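Local coordinates for protein beta-galactosidase (Trichoderma reesei, PDB 3OG2) that probably hydrolyses terminal non-reducing beta-D-galactose residues in beta-D-galactosides, as a family 35 glycoside hydrolase, at residues A[913-918]-A[964-969]; A[919-924]-A[956-961]; A[662-667]-A[885-890]. All blocks are in the same frame, centred on the assembly; numbering follows the deposited sequence.

Interaction 1: A[913-918]-A[964-969]; sequences AAAPYR and ESRGAK
Ala915 packs against the guanidinium of Arg966: its methyl group sits over one face of that flat group, displaced toward the rim, with Ala915 CB 3.4 Å from Arg966 CD. A small side chain suits this place, because the same CB also meets the backbone, 3.2 Å from Gly967 O. Next to it Pro916 turns CG and CD to the Glu964 carboxylate, crossing that side chain at about a right angle, with Pro916 CD 3.4 Å from Glu964 OE1.

The two charged side chains belong to one type I turn, Glu964 to Gly967. Arg966 approaches the carboxylate side-on, and NE and NH2 both donate to the single atom Glu964 OE1, each at 2.6 Å. The extended chain of Glu964 carries the carboxylate up to the arginine, while Arg966 starts with CG between its backbone N and carbonyl carbon (chi1 49°), which sends the chain back over Ala915. Replacing Glu964 by alanine would probably strip the cover from Pro916 CG and CD and leave the guanidinium without its charged mate, free to turn over Ala915.

Farther along, Tyr917 CB packs on Ala968 CB at 3.7 Å. Lys969 C lies over one face of the tyrosine ring, with Lys969 O 3.4 Å from Tyr917 CE1. Tyr931 and Pro971 also adjoin this tyrosine.

No direct hydrogen bond links the two segments. One water joins Ala915 O to Lys969 N; another donates to Pro916 O and Gly967 O and accepts from Glu964 N. Where the approach to strand 917-923 meets the loop after strand 953-962, backbone polarity is thus met through water, and an ion pair within the turn is laid over small apolar residues.

Interaction 2: A[919-924]-A[956-961]; sequences ALLYVN and IGVALW
Leu920 and Ala959 form a hydrogen-bonded antiparallel pair, and Tyr922 with Gly957 forms the next. Leu920 O receives Ala959 N at 2.9 Å, whereas the return bond from Leu920 N to Ala959 O is longer, 3.2 Å, and more bent, with an N-H...O angle of 147°. Both bonds of the Tyr922 and Gly957 pair are straighter than these. CA-H...O contacts fill in between, among them Val958 CA to Leu920 O at 3.2 Å. The two strands run at 170° to each other, close to exactly antiparallel.

Apolar contacts divide between the two faces. On one, Ala919, Leu921 and Val923 face Leu960, Val958 and Ile956 in the non-hydrogen-bonded pairs. Val923 and Ile956 lie side by side and point the same way. Leu921 has CG anti to its backbone N (chi1 174°), and this leans CD1 across to the other strand, 3.7 Å from Gly957 O. Beta-branched and leucine side chains suit this face, which Phe906 and Phe908 cover.

The other face is shaped by small residues. Ala959 CB meets Leu920 CB at 4.0 Å, and Gly957 leaves room beside Tyr922: a CB there would crowd Tyr922 CB. The ring of Tyr922 leads away from Gly957, and its hydroxyl is hydrogen-bonded to Glu848.

Strand 953-962 lies between strands 917-923 and 883-894, the latter bonded through Ala889 to Ile956, while strand 926-932 flanks 917-923 on its outer side. Helix 846-850, which carries Glu848, stands beside the Leu920 and Tyr922 face, with Leu845 and His853 near it. Strand 900-908, bearing Phe906 and Phe908, lies over the opposite face, consistent with this sheet being one layer of a beta sandwich in the all-beta domain.

Interaction 3: A[662-667]-A[885-890]; sequences WYKVDS and AFYAAK
Ala889 fits its methyl group against the indole of Trp662. Ala889 CB stands over one face of the six-membered ring, 3.6 Å from its centroid and 16° off the normal, a CH-pi contact. A methyl is small enough to sit close over that ring. Trp662 has CG anti to its carbonyl carbon (chi1 -73°), which swings the indole across the neighbouring strand, where its CE3 corner reaches Tyr887 CB at 3.8 Å. The indole NH is held by Leu657 O, and the ring goes on to touch Ile956 and Val958 of the next strand.

On the same face Lys664 and Tyr887 lie side by side, pointing the same way. The aliphatic part of the lysine, extended through its first three torsions, lies alongside the CE2 side of the tyrosine ring, from Lys664 CG, 3.7 Å from Tyr887 CE2, out to CE beside the hydroxyl. Ala885, being small, leaves a hollow into which Lys664 CE settles, 3.9 Å from Ala885 CB. A long chain with a charged end suits this partly exposed border: its methylenes pack beside the ring while the amine goes beyond it.

The opposite face carries Val665 and Phe886. Val665 CG1 comes to the edge of the phenylalanine ring, near its plane, and packs on Phe886 CB at 3.9 Å; Phe847 stacks on that ring. Tyr663 likewise brings its ring edge-on to Ala888 O.

Four backbone bonds pin these shapes in register, among them Val665 N to Phe886 O at 2.8 Å and a nearly straight one from Phe886 N to Val665 O. This is an antiparallel edge-strand pairing: strand 663-666, more than 200 residues earlier in the chain, closes one border of the five-stranded sheet in a beta-galactosidase all-beta domain.

Overall arrangement
All three contacts reach one antiparallel sheet. Interactions 2 and 3 are both buried: interaction 2 joins strands 917-923 and 953-962 inside the sheet, and interaction 3 adds the border strand 663-666 to strand 883-894, which in turn bonds to 953-962, so the two touch with centres 9 Å apart. Interaction 1, only partly buried, lies where strand 917-923 begins and the chain leaves 953-962; its centre is about 17 Å from that of interaction 3, without touching it. Chemistry follows place: direct backbone bonds and aliphatic packing in interaction 2, the same bonds with aromatic rings and lysine methylenes alongside in interaction 3, and waters with an ion pair at the more exposed interaction 1.

Interaction 1: A[913-918]-A[964-969]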
loop_
_atom_site.group_PDB
_atom_site.type_symbol
_atom_site.label_atom_id
_atom_site.label_comp_id
_atom_site.label_asym_id
_atom_site.label_seq_id
_atom_site.Cartn_x
_atom_site.Cartn_y
_atom_site.Cartn_z
ATOM N N ALA A 913 25.556 -19.894 8.542
ATOM C CA ALA A 913 26.903 -19.974 7.963
ATOM C C ALA A 913 26.710 -20.452 6.542
ATOM O O ALA A 913 26.629 -21.670 6.322
ATOM C CB ALA A 913 27.827 -20.820 8.815
ATOM N N ALA A 914 26.622 -19.450 5.651
ATOM C CA ALA A 914 26.558 -19.887 4.265
ATOM C C ALA A 914 27.110 -18.767 3.383
ATOM O O ALA A 914 26.911 -17.575 3.641
ATOM C CB ALA A 914 25.162 -20.342 3.934
ATOM N N ALA A 915 27.824 -19.205 2.365
ATOM C CA ALA A 915 28.329 -18.314 1.326
ATOM C C ALA A 915 27.197 -17.439 0.769
ATOM O O ALA A 915 26.040 -17.838 0.596
ATOM C CB ALA A 915 28.977 -19.110 0.219
ATOM N N PRO A 916 27.568 -16.197 0.494
ATOM C CA PRO A 916 26.594 -15.214 0.043
ATOM C C PRO A 916 26.092 -15.414 -1.383
ATOM O O PRO A 916 26.870 -15.780 -2.284
ATOM C CB PRO A 916 27.383 -13.892 0.140
ATOM C CG PRO A 916 28.810 -14.341 -0.028
ATOM C CD PRO A 916 28.949 -15.674 0.644
ATOM N N TYR A 917 24.781 -15.182 -1.581
ATOM C CA TYR A 917 24.237 -15.265 -2.916
ATOM C C TYR A 917 23.034 -14.311 -3.046
ATOM O O TYR A 917 22.472 -13.888 -2.043
ATOM C CB TYR A 917 23.812 -16.688 -3.285
ATOM C CG TYR A 917 22.639 -17.267 -2.513
ATOM C CD1 TYR A 917 22.828 -17.852 -1.255
ATOM C CD2 TYR A 917 21.377 -17.250 -3.056
ATOM C CE1 TYR A 917 21.759 -18.384 -0.561
ATOM C CE2 TYR A 917 20.305 -17.792 -2.359
ATOM C CZ TYR A 917 20.490 -18.353 -1.134
ATOM O OH TYR A 917 19.410 -18.893 -0.477
ATOM N N ARG A 918 22.749 -14.092 -4.331
ATOM C CA ARG A 918 21.556 -13.320 -4.677
ATOM C C ARG A 918 20.668 -14.241 -5.490
ATOM O O ARG A 918 21.206 -15.051 -6.273
ATOM C CB ARG A 918 21.909 -12.051 -5.482
ATOM C CG ARG A 918 22.909 -11.224 -4.656
ATOM C CD ARG A 918 23.427 -10.028 -5.420
ATOM N NE ARG A 918 22.462 -8.945 -5.712
ATOM C CZ ARG A 918 22.277 -7.892 -4.953
ATOM N NH1 ARG A 918 22.944 -7.775 -3.795
ATOM N NH2 ARG A 918 21.402 -6.968 -5.325
ATOM N N GLU A 964 30.925 -15.635 -4.331
ATOM C CA GLU A 964 32.250 -15.967 -3.924
ATOM C C GLU A 964 32.691 -17.247 -4.618
ATOM O O GLU A 964 31.915 -18.021 -5.169
ATOM C CB GLU A 964 32.306 -16.095 -2.393
ATOM C CG GLU A 964 32.126 -14.698 -1.771
ATOM C CD GLU A 964 32.263 -14.655 -0.273
ATOM O OE1 GLU A 964 32.305 -15.714 0.400
ATOM O OE2 GLU A 964 32.315 -13.507 0.251
ATOM N N SER A 965 34.002 -17.447 -4.564
ATOM C CA SER A 965 34.580 -18.480 -5.438
ATOM C C SER A 965 34.225 -19.894 -5.018
ATOM O O SER A 965 34.396 -20.798 -5.851
ATOM C CB SER A 965 36.107 -18.284 -5.442
ATOM O OG SER A 965 36.600 -18.536 -4.123
ATOM N N ARG A 966 33.757 -20.036 -3.785
ATOM C CA ARG A 966 33.289 -21.271 -3.189
ATOM C C ARG A 966 31.929 -21.715 -3.712
ATOM O O ARG A 966 31.422 -22.797 -3.457
ATOM C CB ARG A 966 33.142 -21.073 -1.663
ATOM C CG ARG A 966 32.359 -19.795 -1.275
ATOM C CD ARG A 966 32.305 -19.619 0.229
ATOM N NE ARG A 966 32.270 -18.291 0.827
ATOM C CZ ARG A 966 31.774 -18.060 2.052
ATOM N NH1 ARG A 966 31.289 -19.103 2.742
ATOM N NH2 ARG A 966 31.726 -16.862 2.640
ATOM N N GLY A 967 31.269 -20.797 -4.433
ATOM C CA GLY A 967 29.918 -21.042 -4.894
ATOM C C GLY A 967 28.843 -20.787 -3.851
ATOM O O GLY A 967 29.089 -20.062 -2.861
ATOM N N ALA A 968 27.641 -21.354 -4.107
ATOM C CA ALA A 968 26.505 -21.104 -3.205
ATOM C C ALA A 968 25.410 -22.099 -3.516
ATOM O O ALA A 968 25.355 -22.712 -4.578
ATOM C CB ALA A 968 26.006 -19.656 -3.326
ATOM N N LYS A 969 24.486 -22.191 -2.545
ATOM C CA LYS A 969 23.270 -22.986 -2.762
ATOM C C LYS A 969 22.165 -22.385 -1.912
ATOM O O LYS A 969 22.422 -21.660 -0.955
ATOM C CB LYS A 969 23.522 -24.452 -2.395
ATOM C CG LYS A 969 23.743 -24.678 -0.912
ATOM C CD LYS A 969 24.087 -26.141 -0.660
ATOM C CE LYS A 969 25.397 -26.534 -1.290
ATOM N NZ LYS A 969 26.594 -25.921 -0.628
HETATM O O HOH W 1 25.146 -20.559 0.028
HETATM O O HOH W 2 29.121 -17.280 -2.779
#

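Interaction 2: A[919-924]-A[956-961]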
loop_
_atom_site.group_PDB
_atom_site.type_symbol
_atom_site.label_atom_id
_atom_site.label_comp_id
_atom_site.label_asym_id
_atom_site.label_seq_id
_atom_site.Cartn_x
_atom_site.Cartn_y
_atom_site.Cartn_z
ATOM N N ALA A 919 19.378 -14.190 -5.315
ATOM C CA ALA A 919 18.492 -15.039 -6.112
ATOM C C ALA A 919 17.332 -14.182 -6.614
ATOM O O ALA A 919 16.946 -13.153 -6.004
ATOM C CB ALA A 919 17.925 -16.188 -5.261
ATOM N N LEU A 920 16.799 -14.569 -7.741
ATOM C CA LEU A 920 15.579 -14.000 -8.302
ATOM C C LEU A 920 14.528 -15.127 -8.360
ATOM O O LEU A 920 14.854 -16.231 -8.778
ATOM C CB LEU A 920 15.800 -13.455 -9.700
ATOM C CG LEU A 920 16.846 -12.358 -9.817
ATOM C CD1 LEU A 920 17.152 -12.094 -11.275
ATOM C CD2 LEU A 920 16.276 -11.078 -9.175
ATOM N N LEU A 921 13.317 -14.768 -7.965
ATOM C CA LEU A 921 12.192 -15.709 -7.974
ATOM C C LEU A 921 11.253 -15.352 -9.133
ATOM O O LEU A 921 10.831 -14.185 -9.199
ATOM C CB LEU A 921 11.445 -15.637 -6.631
ATOM C CG LEU A 921 10.163 -16.455 -6.570
ATOM C CD1 LEU A 921 10.426 -17.967 -6.608
ATOM C CD2 LEU A 921 9.434 -16.087 -5.267
ATOM N N TYR A 922 10.914 -16.277 -9.993
ATOM C CA TYR A 922 9.952 -16.077 -11.052
ATOM C C TYR A 922 8.805 -17.046 -10.874
ATOM O O TYR A 922 9.011 -18.208 -10.514
ATOM C CB TYR A 922 10.619 -16.316 -12.376
ATOM C CG TYR A 922 11.452 -15.168 -12.879
ATOM C CD1 TYR A 922 10.782 -14.273 -13.725
ATOM C CD2 TYR A 922 12.794 -14.927 -12.657
ATOM C CE1 TYR A 922 11.300 -13.160 -14.335
ATOM C CE2 TYR A 922 13.342 -13.757 -13.286
ATOM C CZ TYR A 922 12.630 -12.911 -14.076
ATOM O OH TYR A 922 13.181 -11.789 -14.724
ATOM N N VAL A 923 7.622 -16.542 -11.103
ATOM C CA VAL A 923 6.412 -17.387 -11.107
ATOM C C VAL A 923 5.641 -17.104 -12.389
ATOM O O VAL A 923 5.170 -15.978 -12.572
ATOM C CB VAL A 923 5.551 -17.152 -9.878
ATOM C CG1 VAL A 923 4.282 -18.015 -10.011
ATOM C CG2 VAL A 923 6.353 -17.459 -8.616
ATOM N N ASN A 924 5.494 -18.063 -13.265
ATOM C CA ASN A 924 4.820 -17.933 -14.534
ATOM C C ASN A 924 5.274 -16.695 -15.282
ATOM O O ASN A 924 4.515 -15.968 -15.919
ATOM C CB ASN A 924 3.289 -17.913 -14.328
ATOM C CG ASN A 924 2.831 -19.267 -13.803
ATOM O OD1 ASN A 924 3.372 -20.305 -14.204
ATOM N ND2 ASN A 924 1.859 -19.302 -12.911
ATOM N N ILE A 956 7.977 -22.309 -11.959
ATOM C CA ILE A 956 8.705 -21.584 -10.929
ATOM C C ILE A 956 10.186 -21.513 -11.287
ATOM O O ILE A 956 10.786 -22.513 -11.680
ATOM C CB ILE A 956 8.545 -22.232 -9.544
ATOM C CG1 ILE A 956 7.131 -22.133 -8.966
ATOM C CG2 ILE A 956 9.564 -21.665 -8.568
ATOM C CD1 ILE A 956 6.628 -20.713 -8.825
ATOM N N GLY A 957 10.768 -20.325 -11.158
ATOM C CA GLY A 957 12.141 -20.112 -11.553
ATOM C C GLY A 957 12.918 -19.545 -10.406
ATOM O O GLY A 957 12.423 -18.676 -9.665
ATOM N N VAL A 958 14.159 -19.990 -10.242
ATOM C CA VAL A 958 15.056 -19.424 -9.259
ATOM C C VAL A 958 16.411 -19.188 -9.949
ATOM O O VAL A 958 17.065 -20.134 -10.391
ATOM C CB VAL A 958 15.233 -20.357 -8.064
ATOM C CG1 VAL A 958 16.227 -19.770 -7.053
ATOM C CG2 VAL A 958 13.909 -20.666 -7.411
ATOM N N ALA A 959 16.840 -17.918 -10.000
ATOM C CA ALA A 959 18.199 -17.581 -10.427
ATOM C C ALA A 959 19.061 -17.593 -9.174
ATOM O O ALA A 959 18.628 -17.104 -8.164
ATOM C CB ALA A 959 18.265 -16.219 -11.136
ATOM N N LEU A 960 20.259 -18.142 -9.322
ATOM C CA LEU A 960 21.209 -18.229 -8.209
ATOM C C LEU A 960 22.515 -17.610 -8.672
ATOM O O LEU A 960 23.155 -18.164 -9.575
ATOM C CB LEU A 960 21.388 -19.713 -7.824
ATOM C CG LEU A 960 22.489 -19.998 -6.802
ATOM C CD1 LEU A 960 22.112 -19.331 -5.495
ATOM C CD2 LEU A 960 22.691 -21.497 -6.663
ATOM N N TRP A 961 22.906 -16.516 -8.041
ATOM C CA TRP A 961 24.143 -15.815 -8.326
ATOM C C TRP A 961 25.021 -16.022 -7.089
ATOM O O TRP A 961 24.770 -15.385 -6.050
ATOM C CB TRP A 961 23.851 -14.347 -8.661
ATOM C CG TRP A 961 25.028 -13.432 -8.822
ATOM C CD1 TRP A 961 26.388 -13.650 -8.812
ATOM C CD2 TRP A 961 24.938 -12.004 -9.046
ATOM N NE1 TRP A 961 27.105 -12.492 -9.003
ATOM C CE2 TRP A 961 26.221 -11.464 -9.146
ATOM C CE3 TRP A 961 23.815 -11.169 -9.160
ATOM C CZ2 TRP A 961 26.464 -10.094 -9.360
ATOM C CZ3 TRP A 961 24.030 -9.820 -9.369
ATOM C CH2 TRP A 961 25.342 -9.295 -9.467
#

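Interaction 3: A[662-667]-A[885-890]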
loop_
_atom_site.group_PDB
_atom_site.type_symbol
_atom_site.label_atom_id
_atom_site.label_comp_id
_atom_site.label_asym_id
_atom_site.label_seq_id
_atom_site.Cartn_x
_atom_site.Cartn_y
_atom_site.Cartn_z
ATOM N N TRP A 662 13.602 -30.366 -10.984
ATOM C CA TRP A 662 14.313 -29.129 -11.292
ATOM C C TRP A 662 15.224 -29.300 -12.520
ATOM O O TRP A 662 15.911 -30.300 -12.645
ATOM C CB TRP A 662 15.199 -28.672 -10.130
ATOM C CG TRP A 662 14.360 -28.117 -9.002
ATOM C CD1 TRP A 662 13.978 -28.784 -7.875
ATOM C CD2 TRP A 662 13.800 -26.804 -8.897
ATOM N NE1 TRP A 662 13.215 -27.965 -7.065
ATOM C CE2 TRP A 662 13.082 -26.726 -7.669
ATOM C CE3 TRP A 662 13.838 -25.685 -9.741
ATOM C CZ2 TRP A 662 12.420 -25.566 -7.268
ATOM C CZ3 TRP A 662 13.189 -24.530 -9.354
ATOM C CH2 TRP A 662 12.489 -24.461 -8.142
ATOM N N TYR A 663 15.213 -28.278 -13.366
ATOM C CA TYR A 663 16.074 -28.199 -14.525
ATOM C C TYR A 663 16.993 -27.008 -14.332
ATOM O O TYR A 663 16.562 -26.000 -13.805
ATOM C CB TYR A 663 15.249 -27.998 -15.804
ATOM C CG TYR A 663 14.496 -29.257 -16.188
ATOM C CD1 TYR A 663 13.252 -29.610 -15.662
ATOM C CD2 TYR A 663 15.057 -30.127 -17.122
ATOM C CE1 TYR A 663 12.627 -30.789 -16.076
ATOM C CE2 TYR A 663 14.440 -31.289 -17.531
ATOM C CZ TYR A 663 13.220 -31.601 -16.996
ATOM O OH TYR A 663 12.654 -32.779 -17.427
ATOM N N LYS A 664 18.221 -27.117 -14.830
ATOM C CA LYS A 664 19.205 -26.047 -14.652
ATOM C C LYS A 664 19.783 -25.584 -15.974
ATOM O O LYS A 664 20.003 -26.415 -16.867
ATOM C CB LYS A 664 20.319 -26.604 -13.759
ATOM C CG LYS A 664 21.506 -25.668 -13.529
ATOM C CD LYS A 664 22.631 -26.409 -12.818
ATOM C CE LYS A 664 23.808 -25.504 -12.535
ATOM N NZ LYS A 664 25.129 -26.187 -12.578
ATOM N N VAL A 665 20.099 -24.292 -16.047
ATOM C CA VAL A 665 20.846 -23.770 -17.193
ATOM C C VAL A 665 21.906 -22.802 -16.666
ATOM O O VAL A 665 21.637 -22.030 -15.744
ATOM C CB VAL A 665 19.909 -23.168 -18.250
ATOM C CG1 VAL A 665 19.166 -21.936 -17.763
ATOM C CG2 VAL A 665 20.705 -22.794 -19.516
ATOM N N ASP A 666 23.111 -22.855 -17.246
ATOM C CA ASP A 666 24.126 -21.833 -16.915
ATOM C C ASP A 666 23.653 -20.486 -17.389
ATOM O O ASP A 666 23.311 -20.339 -18.566
ATOM C CB ASP A 666 25.409 -22.238 -17.617
ATOM C CG ASP A 666 26.593 -21.348 -17.247
ATOM O OD1 ASP A 666 26.507 -20.351 -16.510
ATOM O OD2 ASP A 666 27.695 -21.719 -17.716
ATOM N N SER A 667 23.619 -19.529 -16.469
ATOM C CA SER A 667 23.213 -18.203 -16.889
ATOM C C SER A 667 24.374 -17.216 -16.870
ATOM O O SER A 667 24.161 -16.008 -16.846
ATOM C CB SER A 667 22.064 -17.690 -16.024
ATOM O OG SER A 667 21.546 -16.439 -16.552
ATOM N N ALA A 885 23.429 -19.409 -12.127
ATOM C CA ALA A 885 22.663 -20.488 -12.733
ATOM C C ALA A 885 21.181 -20.183 -12.645
ATOM O O ALA A 885 20.778 -19.465 -11.748
ATOM C CB ALA A 885 22.864 -21.789 -11.970
ATOM N N PHE A 886 20.391 -20.700 -13.551
ATOM C CA PHE A 886 18.960 -20.517 -13.440
ATOM C C PHE A 886 18.299 -21.900 -13.374
ATOM O O PHE A 886 18.682 -22.791 -14.132
ATOM C CB PHE A 886 18.445 -19.715 -14.656
ATOM C CG PHE A 886 16.931 -19.604 -14.644
ATOM C CD1 PHE A 886 16.272 -18.897 -13.653
ATOM C CD2 PHE A 886 16.174 -20.204 -15.647
ATOM C CE1 PHE A 886 14.888 -18.786 -13.653
ATOM C CE2 PHE A 886 14.781 -20.122 -15.631
ATOM C CZ PHE A 886 14.112 -19.398 -14.629
ATOM N N TYR A 887 17.345 -22.012 -12.487
ATOM C CA TYR A 887 16.637 -23.243 -12.199
ATOM C C TYR A 887 15.158 -23.084 -12.490
ATOM O O TYR A 887 14.549 -22.096 -12.074
ATOM C CB TYR A 887 16.814 -23.614 -10.743
ATOM C CG TYR A 887 18.267 -23.846 -10.343
ATOM C CD1 TYR A 887 19.065 -22.834 -9.831
ATOM C CD2 TYR A 887 18.810 -25.122 -10.507
ATOM C CE1 TYR A 887 20.372 -23.094 -9.490
ATOM C CE2 TYR A 887 20.121 -25.383 -10.156
ATOM C CZ TYR A 887 20.910 -24.364 -9.634
ATOM O OH TYR A 887 22.219 -24.568 -9.276
ATOM N N ALA A 888 14.558 -24.061 -13.161
ATOM C CA ALA A 888 13.141 -23.995 -13.469
ATOM C C ALA A 888 12.462 -25.321 -13.104
ATOM O O ALA A 888 13.054 -26.385 -13.268
ATOM C CB ALA A 888 12.858 -23.710 -14.944
ATOM N N ALA A 889 11.203 -25.226 -12.666
ATOM C CA ALA A 889 10.470 -26.467 -12.349
ATOM C C ALA A 889 8.995 -26.236 -12.556
ATOM O O ALA A 889 8.511 -25.111 -12.343
ATOM C CB ALA A 889 10.749 -26.950 -10.935
ATOM N N LYS A 890 8.266 -27.267 -12.935
ATOM C CA LYS A 890 6.839 -27.209 -12.987
ATOM C C LYS A 890 6.275 -27.479 -11.587
ATOM O O LYS A 890 6.675 -28.396 -10.892
ATOM C CB LYS A 890 6.327 -28.303 -13.957
ATOM C CG LYS A 890 4.820 -28.211 -14.163
ATOM C CD LYS A 890 4.363 -29.354 -15.087
ATOM C CE LYS A 890 4.310 -28.957 -16.537
ATOM N NZ LYS A 890 4.045 -30.161 -17.403
#